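Local coordinates for protein glutamate racemase (Escherichia coli, PDB 2JFN) that belongs to the Asp/Glu/hydantoin racemase family and binds glutamic acid and uridine-5'-diphosphate-N-acetylmuramoyl-L-alanine, at residues D38-L43 with A230-T235; P20-L25 with P45-I50; G32-Y37 with Q271-E276. All coordinates share one frame; numbering follows the deposited sequence.

Contact 1 of 3, residues D38-L43 with A230-T235; sequences DEIRHL and AIARRT. With UMA (uridine-5'-diphosphate-N-acetylmuramoyl-L-alanine), chain C.
I40 and A232 meet almost backbone to backbone: their CA atoms are 4.3 Å apart, and the axes of the two short helical segments pass at 8.1 Å with a crossing angle of -50°. A232 presents only a methyl group here, its CB resting 3.8 Å from I40 CA and 3.6 Å from E39 O. L43, its CG directed away from its own backbone N (chi1 -173°), reaches across to the A232-R233 peptide, with CD2 3.5 Å from A232 O. Deeper in, I40 CD1 touches I231 CG2 and T235 OG1. That hydroxyl is satisfied within its own helix: T235 OG1 donates to I231 O at 2.9 Å from above the carbonyl plane, while T235 N reaches the same oxygen from the opposite face. No hydrogen bond joins the two segments. Segment 230-235 also lines the UMA pocket, where I231 CD1 lies 3.2 Å from UMA N3, R234 lays a guanidinium face on UMA C20, and R233 NH2 makes a weak bond to UMA O2A near the guanidinium plane. Beneath the crossing lies the sheet, with I40 on V89 and Y49, and T235 on L87 and V89 of strand 87-90.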
# COMPACT_ATOMS: atom_id res chain seq x y z
N ASP A 38 -0.42 2.83 -9.19
CA ASP A 38 0.41 3.43 -10.23
C ASP A 38 1.18 2.35 -11.02
O ASP A 38 1.26 2.43 -12.25
CB ASP A 38 1.37 4.43 -9.58
CG ASP A 38 1.89 5.47 -10.56
OD1 ASP A 38 1.22 5.72 -11.59
OD2 ASP A 38 2.95 6.06 -10.27
N GLU A 39 1.71 1.36 -10.32
CA GLU A 39 2.45 0.26 -10.96
C GLU A 39 1.48 -0.62 -11.75
O GLU A 39 1.78 -1.05 -12.87
CB GLU A 39 3.15 -0.60 -9.91
CG GLU A 39 4.30 0.09 -9.18
CD GLU A 39 5.59 0.09 -9.98
OE1 GLU A 39 6.62 0.56 -9.44
OE2 GLU A 39 5.59 -0.39 -11.13
N ILE A 40 0.32 -0.90 -11.17
CA ILE A 40 -0.66 -1.73 -11.86
C ILE A 40 -1.15 -1.08 -13.15
O ILE A 40 -1.20 -1.74 -14.20
CB ILE A 40 -1.87 -2.02 -10.95
CG1 ILE A 40 -1.42 -2.81 -9.71
CG2 ILE A 40 -2.93 -2.81 -11.72
CD1 ILE A 40 -2.52 -3.05 -8.70
N ARG A 41 -1.50 0.20 -13.10
CA ARG A 41 -1.99 0.88 -14.30
C ARG A 41 -0.92 1.02 -15.36
O ARG A 41 -1.22 1.10 -16.55
CB ARG A 41 -2.56 2.26 -13.97
CG ARG A 41 -1.52 3.30 -13.60
CD ARG A 41 -2.01 4.71 -13.93
NE ARG A 41 -1.11 5.74 -13.40
CZ ARG A 41 -1.25 7.04 -13.60
NH1 ARG A 41 -2.26 7.50 -14.33
NH2 ARG A 41 -0.38 7.89 -13.07
N HIS A 42 0.34 1.08 -14.95
CA HIS A 42 1.42 1.20 -15.91
C HIS A 42 1.48 -0.09 -16.73
O HIS A 42 1.82 -0.08 -17.91
CB HIS A 42 2.75 1.45 -15.20
CG HIS A 42 3.91 1.63 -16.12
ND1 HIS A 42 4.44 0.60 -16.87
CD2 HIS A 42 4.64 2.73 -16.43
CE1 HIS A 42 5.44 1.05 -17.60
NE2 HIS A 42 5.59 2.34 -17.35
N LEU A 43 1.14 -1.21 -16.09
CA LEU A 43 1.14 -2.51 -16.75
C LEU A 43 -0.19 -2.81 -17.44
O LEU A 43 -0.22 -3.42 -18.51
CB LEU A 43 1.45 -3.60 -15.71
CG LEU A 43 1.66 -5.03 -16.20
CD1 LEU A 43 2.86 -5.07 -17.15
CD2 LEU A 43 1.89 -5.96 -15.02
N ALA A 230 5.72 -6.12 -8.63
CA ALA A 230 5.36 -7.53 -8.42
C ALA A 230 3.85 -7.70 -8.25
O ALA A 230 3.29 -8.73 -8.65
CB ALA A 230 6.08 -8.08 -7.21
N ILE A 231 3.20 -6.71 -7.64
CA ILE A 231 1.76 -6.74 -7.43
C ILE A 231 1.09 -6.61 -8.78
O ILE A 231 0.10 -7.28 -9.07
CB ILE A 231 1.28 -5.57 -6.55
CG1 ILE A 231 1.94 -5.65 -5.17
CG2 ILE A 231 -0.25 -5.58 -6.43
CD1 ILE A 231 1.59 -6.89 -4.42
N ALA A 232 1.64 -5.73 -9.60
CA ALA A 232 1.12 -5.50 -10.94
C ALA A 232 1.16 -6.83 -11.70
O ALA A 232 0.15 -7.25 -12.27
CB ALA A 232 1.96 -4.45 -11.64
N ARG A 233 2.32 -7.49 -11.70
CA ARG A 233 2.47 -8.77 -12.39
C ARG A 233 1.49 -9.81 -11.84
O ARG A 233 0.88 -10.55 -12.61
CB ARG A 233 3.90 -9.29 -12.27
CG ARG A 233 4.94 -8.48 -13.06
CD ARG A 233 6.27 -9.23 -13.13
NE ARG A 233 6.90 -9.37 -11.82
CZ ARG A 233 7.64 -8.43 -11.24
NH1 ARG A 233 7.85 -7.28 -11.87
NH2 ARG A 233 8.16 -8.63 -10.04
N ARG A 234 1.33 -9.86 -10.53
CA ARG A 234 0.40 -10.82 -9.92
C ARG A 234 -1.04 -10.50 -10.35
O ARG A 234 -1.85 -11.42 -10.56
CB ARG A 234 0.51 -10.78 -8.40
CG ARG A 234 -0.46 -11.70 -7.67
CD ARG A 234 -0.28 -13.17 -8.09
NE ARG A 234 -1.08 -14.05 -7.24
CZ ARG A 234 -1.16 -15.37 -7.39
NH1 ARG A 234 -0.50 -15.97 -8.37
NH2 ARG A 234 -1.90 -16.09 -6.56
N THR A 235 -1.35 -9.22 -10.48
CA THR A 235 -2.68 -8.77 -10.89
C THR A 235 -2.96 -9.20 -12.33
O THR A 235 -4.03 -9.73 -12.63
CB THR A 235 -2.81 -7.23 -10.77
OG1 THR A 235 -2.75 -6.87 -9.38
CG2 THR A 235 -4.13 -6.73 -11.36
N1 UMA C . 4.29 -9.41 -3.45
C2 UMA C . 3.11 -9.22 -2.58
N3 UMA C . 1.93 -9.76 -3.07
C4 UMA C . 1.78 -10.45 -4.29
C5 UMA C . 3.04 -10.60 -5.13
C6 UMA C . 4.20 -10.08 -4.68
O2 UMA C . 3.13 -8.64 -1.51
O4 UMA C . 0.68 -10.88 -4.61
C1B UMA C . 5.58 -8.82 -2.94
C2B UMA C . 6.26 -9.77 -1.96
O2' UMA C . 6.86 -9.10 -0.79
C3B UMA C . 7.27 -10.57 -2.72
C4B UMA C . 7.70 -9.50 -3.71
O4B UMA C . 6.57 -8.66 -3.93
O3B UMA C . 8.25 -10.93 -1.71
C5B UMA C . 8.12 -10.01 -5.03
O5B UMA C . 7.20 -10.93 -5.50
PA UMA C . 7.44 -11.82 -6.80
O1A UMA C . 6.09 -12.28 -7.17
O2A UMA C . 8.13 -11.06 -7.77
O3A UMA C . 8.29 -13.07 -6.21
PB UMA C . 8.66 -13.56 -4.74
O1B UMA C . 9.48 -12.59 -4.04
O2B UMA C . 9.15 -14.93 -4.84
O1' UMA C . 7.16 -13.68 -4.09
C1' UMA C . 6.45 -14.89 -3.80
C2' UMA C . 4.99 -14.76 -4.11
N2' UMA C . 4.75 -14.51 -5.54
C7' UMA C . 4.17 -15.42 -6.35
O7' UMA C . 3.65 -16.44 -5.90
C8' UMA C . 4.14 -15.16 -7.84
C3' UMA C . 4.40 -13.65 -3.23
O3' UMA C . 2.94 -13.55 -3.43
C4' UMA C . 4.68 -13.90 -1.73
O4' UMA C . 4.17 -12.86 -0.94
C5' UMA C . 6.19 -14.05 -1.51
O5' UMA C . 6.69 -15.13 -2.38
C6' UMA C . 6.56 -14.45 -0.09
O6' UMA C . 5.87 -15.63 0.29
C18 UMA C . 1.95 -14.60 -3.38
C19 UMA C . 1.25 -14.71 -2.06
O18 UMA C . 0.83 -15.77 -1.66
C20 UMA C . 1.05 -14.48 -4.63
N4 UMA C . 1.13 -13.55 -1.39
C21 UMA C . 0.37 -13.35 -0.15
C22 UMA C . -1.10 -13.88 -0.20
O19 UMA C . -1.68 -13.86 -1.31
O20 UMA C . -1.63 -14.30 0.86
C23 UMA C . 0.36 -11.86 0.21

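Contact 2 of 3, residues P20-L25 with P45-I50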
# COMPACT_ATOMS: atom_id res chain seq x y z
N PRO A 20 -15.99 -1.88 -22.50
CA PRO A 20 -15.99 -2.37 -21.10
C PRO A 20 -14.72 -3.17 -20.81
O PRO A 20 -14.31 -4.01 -21.62
CB PRO A 20 -17.22 -3.24 -20.91
CG PRO A 20 -18.12 -2.76 -22.05
CD PRO A 20 -17.17 -2.42 -23.21
N ARG A 21 -14.11 -2.91 -19.66
CA ARG A 21 -12.89 -3.61 -19.27
C ARG A 21 -13.05 -4.13 -17.85
O ARG A 21 -13.90 -3.66 -17.10
CB ARG A 21 -11.69 -2.66 -19.33
CG ARG A 21 -11.96 -1.32 -20.01
CD ARG A 21 -12.40 -0.25 -19.01
NE ARG A 21 -12.19 1.09 -19.55
CZ ARG A 21 -12.33 2.22 -18.86
NH1 ARG A 21 -12.70 2.20 -17.59
NH2 ARG A 21 -12.09 3.38 -19.46
N PRO A 22 -12.22 -5.12 -17.46
CA PRO A 22 -12.33 -5.66 -16.10
C PRO A 22 -12.20 -4.60 -15.01
O PRO A 22 -11.35 -3.72 -15.07
CB PRO A 22 -11.23 -6.72 -16.05
CG PRO A 22 -10.27 -6.30 -17.12
CD PRO A 22 -11.17 -5.81 -18.22
N THR A 23 -13.08 -4.71 -14.03
CA THR A 23 -13.11 -3.78 -12.91
C THR A 23 -12.16 -4.25 -11.83
O THR A 23 -12.28 -5.36 -11.30
CB THR A 23 -14.54 -3.70 -12.33
OG1 THR A 23 -15.42 -3.15 -13.32
CG2 THR A 23 -14.57 -2.84 -11.08
N VAL A 24 -11.20 -3.39 -11.49
CA VAL A 24 -10.23 -3.70 -10.46
C VAL A 24 -10.27 -2.69 -9.33
O VAL A 24 -10.19 -1.48 -9.55
CB VAL A 24 -8.80 -3.73 -11.05
CG1 VAL A 24 -7.78 -3.87 -9.93
CG2 VAL A 24 -8.68 -4.90 -12.03
N LEU A 25 -10.40 -3.20 -8.11
CA LEU A 25 -10.43 -2.36 -6.93
C LEU A 25 -9.05 -2.34 -6.29
O LEU A 25 -8.42 -3.39 -6.13
CB LEU A 25 -11.43 -2.90 -5.90
CG LEU A 25 -11.30 -2.32 -4.49
CD1 LEU A 25 -11.67 -0.83 -4.50
CD2 LEU A 25 -12.22 -3.08 -3.53
N PRO A 45 -3.05 -0.39 -18.29
CA PRO A 45 -3.64 0.94 -18.43
C PRO A 45 -5.11 1.13 -18.81
O PRO A 45 -5.66 2.21 -18.58
CB PRO A 45 -2.70 1.63 -19.42
CG PRO A 45 -2.30 0.50 -20.31
CD PRO A 45 -2.01 -0.61 -19.32
N ASP A 46 -5.76 0.12 -19.37
CA ASP A 46 -7.15 0.31 -19.80
C ASP A 46 -8.24 -0.26 -18.91
O ASP A 46 -9.42 -0.19 -19.26
CB ASP A 46 -7.33 -0.26 -21.22
CG ASP A 46 -6.37 0.35 -22.22
OD1 ASP A 46 -6.37 1.59 -22.37
OD2 ASP A 46 -5.60 -0.42 -22.85
N LEU A 47 -7.88 -0.80 -17.75
CA LEU A 47 -8.88 -1.37 -16.85
C LEU A 47 -9.81 -0.32 -16.26
O LEU A 47 -9.55 0.88 -16.35
CB LEU A 47 -8.19 -2.11 -15.70
CG LEU A 47 -7.13 -3.14 -16.07
CD1 LEU A 47 -6.57 -3.77 -14.81
CD2 LEU A 47 -7.73 -4.20 -16.98
N HIS A 48 -10.92 -0.78 -15.69
CA HIS A 48 -11.87 0.11 -15.03
C HIS A 48 -11.43 0.08 -13.58
O HIS A 48 -11.75 -0.86 -12.85
CB HIS A 48 -13.31 -0.41 -15.12
CG HIS A 48 -14.26 0.33 -14.23
ND1 HIS A 48 -15.20 -0.30 -13.44
CD2 HIS A 48 -14.43 1.66 -14.01
CE1 HIS A 48 -15.90 0.60 -12.78
NE2 HIS A 48 -15.46 1.80 -13.11
N TYR A 49 -10.68 1.09 -13.17
CA TYR A 49 -10.17 1.14 -11.81
C TYR A 49 -11.07 1.85 -10.81
O TYR A 49 -11.70 2.87 -11.12
CB TYR A 49 -8.79 1.80 -11.78
CG TYR A 49 -7.68 0.99 -12.41
CD1 TYR A 49 -7.24 1.27 -13.71
CD2 TYR A 49 -7.04 -0.03 -11.70
CE1 TYR A 49 -6.19 0.54 -14.29
CE2 TYR A 49 -5.99 -0.76 -12.27
CZ TYR A 49 -5.57 -0.47 -13.56
OH TYR A 49 -4.52 -1.18 -14.11
N ILE A 50 -11.11 1.29 -9.62
CA ILE A 50 -11.86 1.88 -8.52
C ILE A 50 -10.84 1.99 -7.40
O ILE A 50 -10.22 1.00 -7.02
CB ILE A 50 -12.99 0.96 -8.02
CG1 ILE A 50 -14.03 0.74 -9.13
CG2 ILE A 50 -13.65 1.58 -6.79
CD1 ILE A 50 -14.99 -0.39 -8.83
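T23, V24 and L25 pair in parallel with H48, Y49 and I50, the short strand axes 4.7 Å apart and 17° from parallel, through bonds from H48 N to P22 O (3.0 Å), V24 N to H48 O and I50 N to V24 O. On the face that carries T23, H48, L25 and I50, the T23 and H48 side chains run together in one direction. T23 OG1 is hydrogen-bonded to H48 ND1 at 2.9 Å and meets the imidazole at its edge, in the ring plane. A chi1 of -64° sets T23 OG1 opposite the carbonyl carbon and turns the methyl to I50, where T23 CG2 is packed tightly on I50 CD1 at 3.4 Å. L25 CD1 reaches I50 CG2 at 3.9 Å. The two strands are the outer legs of a beta-alpha-beta crossover, connected by helix 33-43, in the larger sheet of an alpha/beta racemase fold; strand 21-28 also pairs with strand 87-90 along its other edge. On the face of V24 and Y49, beneath the crossover helix, V24 CG2 touches L47 CD1 at 3.7 Å, and L47 CB lies over one face of the Y49 ring, off-centre. The Y49 ring meets Y37 edge-to-face, and Y49 OH is hydrogen-bonded to L44 O. Before the regular pairing begins, the P22 ring is set crosswise to L47, P22 CG only 3.3 Å from L47 CD2.

Contact 3 of 3, residues G32-Y37 with Q271-E276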
# COMPACT_ATOMS: atom_id res chain seq x y z
N GLY A 32 -1.48 5.63 0.34
CA GLY A 32 -0.46 4.65 -0.01
C GLY A 32 -0.86 3.72 -1.14
O GLY A 32 -0.02 3.32 -1.95
N GLY A 33 -2.14 3.37 -1.20
CA GLY A 33 -2.64 2.49 -2.24
C GLY A 33 -2.31 2.99 -3.63
O GLY A 33 -2.14 2.20 -4.54
N LEU A 34 -2.20 4.31 -3.78
CA LEU A 34 -1.89 4.91 -5.07
C LEU A 34 -0.53 4.50 -5.62
O LEU A 34 -0.34 4.47 -6.83
CB LEU A 34 -1.97 6.43 -4.98
CG LEU A 34 -3.37 6.99 -4.72
CD1 LEU A 34 -3.28 8.49 -4.48
CD2 LEU A 34 -4.28 6.68 -5.91
N SER A 35 0.43 4.17 -4.75
CA SER A 35 1.74 3.77 -5.25
C SER A 35 1.62 2.40 -5.93
O SER A 35 2.28 2.14 -6.94
CB SER A 35 2.79 3.71 -4.13
OG SER A 35 2.53 2.67 -3.20
N VAL A 36 0.78 1.53 -5.38
CA VAL A 36 0.57 0.20 -5.94
C VAL A 36 -0.26 0.31 -7.20
O VAL A 36 0.03 -0.34 -8.22
CB VAL A 36 -0.16 -0.72 -4.93
CG1 VAL A 36 -0.37 -2.11 -5.54
CG2 VAL A 36 0.65 -0.82 -3.65
N TYR A 37 -1.29 1.14 -7.15
CA TYR A 37 -2.14 1.35 -8.31
C TYR A 37 -1.32 1.89 -9.48
O TYR A 37 -1.49 1.46 -10.61
CB TYR A 37 -3.28 2.33 -7.96
CG TYR A 37 -3.82 3.07 -9.15
CD1 TYR A 37 -3.37 4.35 -9.47
CD2 TYR A 37 -4.77 2.48 -9.99
CE1 TYR A 37 -3.84 5.03 -10.59
CE2 TYR A 37 -5.24 3.16 -11.12
CZ TYR A 37 -4.78 4.43 -11.41
OH TYR A 37 -5.25 5.10 -12.51
N GLN A 271 -7.12 13.07 -9.51
CA GLN A 271 -7.36 13.34 -10.93
C GLN A 271 -6.08 13.14 -11.75
O GLN A 271 -6.13 12.58 -12.85
CB GLN A 271 -7.94 14.75 -11.11
CG GLN A 271 -9.41 14.82 -10.71
CD GLN A 271 -10.00 16.23 -10.75
OE1 GLN A 271 -11.21 16.40 -10.84
NE2 GLN A 271 -9.14 17.24 -10.68
N ARG A 272 -4.95 13.58 -11.21
CA ARG A 272 -3.66 13.39 -11.89
C ARG A 272 -3.37 11.90 -12.03
O ARG A 272 -2.71 11.47 -12.98
CB ARG A 272 -2.52 14.07 -11.12
CG ARG A 272 -2.37 15.56 -11.39
CD ARG A 272 -0.97 16.07 -11.03
NE ARG A 272 -0.74 16.13 -9.59
CZ ARG A 272 -1.32 17.00 -8.77
NH1 ARG A 272 -2.17 17.91 -9.26
NH2 ARG A 272 -1.05 16.97 -7.47
N TYR A 273 -3.86 11.10 -11.08
CA TYR A 273 -3.67 9.65 -11.11
C TYR A 273 -4.62 8.93 -12.07
O TYR A 273 -4.45 7.74 -12.35
CB TYR A 273 -3.81 9.04 -9.71
CG TYR A 273 -2.52 8.95 -8.94
CD1 TYR A 273 -2.15 9.93 -8.02
CD2 TYR A 273 -1.65 7.88 -9.14
CE1 TYR A 273 -0.95 9.85 -7.32
CE2 TYR A 273 -0.45 7.78 -8.44
CZ TYR A 273 -0.10 8.77 -7.54
OH TYR A 273 1.08 8.69 -6.85
N GLY A 274 -5.63 9.63 -12.57
CA GLY A 274 -6.55 9.00 -13.50
C GLY A 274 -7.96 8.78 -12.99
O GLY A 274 -8.75 8.10 -13.63
N PHE A 275 -8.28 9.34 -11.83
CA PHE A 275 -9.62 9.21 -11.27
C PHE A 275 -10.29 10.57 -11.40
O PHE A 275 -9.96 11.50 -10.68
CB PHE A 275 -9.57 8.79 -9.80
CG PHE A 275 -8.87 7.48 -9.57
CD1 PHE A 275 -7.52 7.44 -9.23
CD2 PHE A 275 -9.56 6.28 -9.74
CE1 PHE A 275 -6.86 6.22 -9.06
CE2 PHE A 275 -8.91 5.05 -9.58
CZ PHE A 275 -7.56 5.02 -9.24
N GLU A 276 -11.23 10.67 -12.34
CA GLU A 276 -11.93 11.92 -12.59
C GLU A 276 -12.85 12.35 -11.47
O GLU A 276 -12.97 13.55 -11.18
CB GLU A 276 -12.76 11.80 -13.87
CG GLU A 276 -13.68 10.58 -13.90
CD GLU A 276 -14.99 10.86 -14.61
OE1 GLU A 276 -14.98 11.52 -15.67
OE2 GLU A 276 -16.04 10.41 -14.10
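L34 and Y37, one turn apart on the same helix, interlock with the rings of Y273 and F275. L34 supplies the first bump: its CB sits over one face of the Y273 ring, 4.1 Å from the centroid and 18° off the normal, and CD1 continues across the same ring to Y273 CE1. The other branch, CD2, runs alongside F275 and touches F275 CE1 at 4.1 Å. Y37 fills the hollow between the two aromatic residues. Its ring swings out from the helix trans to the backbone N (chi1 155°) and passes beside Y273, so that Y37 CE1 lies near the plane of the Y273 ring at its edge. F275 reaches in from the facing segment and sets CZ 3.5 Å from Y37 CE2, over one face of the Y37 ring; the planes are turned 45° to each other. The hydroxyl end is held by the backbone: Y37 OH donates to Y273 O at 2.8 Å, and this acceptor lies in the plane of the Y37 ring. G274, with positive phi, follows directly, and its N bonds to Q271 O at 3.0 Å. The wedge of Y37 thus fits against a Schellman motif following helix 267-272, whose turn packs on the opening of helix 33-43, where G33 N is hydrogen-bonded to OD1 of D28, a residue of the glutamic acid pocket.

The three contacts sit about 12 to 13 Å apart, centre to centre, around helix 33-43. Contact 3 uses its first turns, contact 1 its last, and contact 2 pairs the strands before and after it. Along the chain the order is 20-25, 32-37, 38-43, 45-50, 230-235, 271-276: the chain forms the crossover, later builds a separate four-stranded parallel sheet, and then returns with helix 228-241 and the turn after helix 267-272 to pack on the same helix. Y49 touches R41 of contact 1 and F275 of contact 3. Early and late parts of the chain are thus joined in one lobe; contact 1 includes residues of the UMA pocket, and the L34 side chain of contact 3 is about 9 Å from the bound glutamic acid.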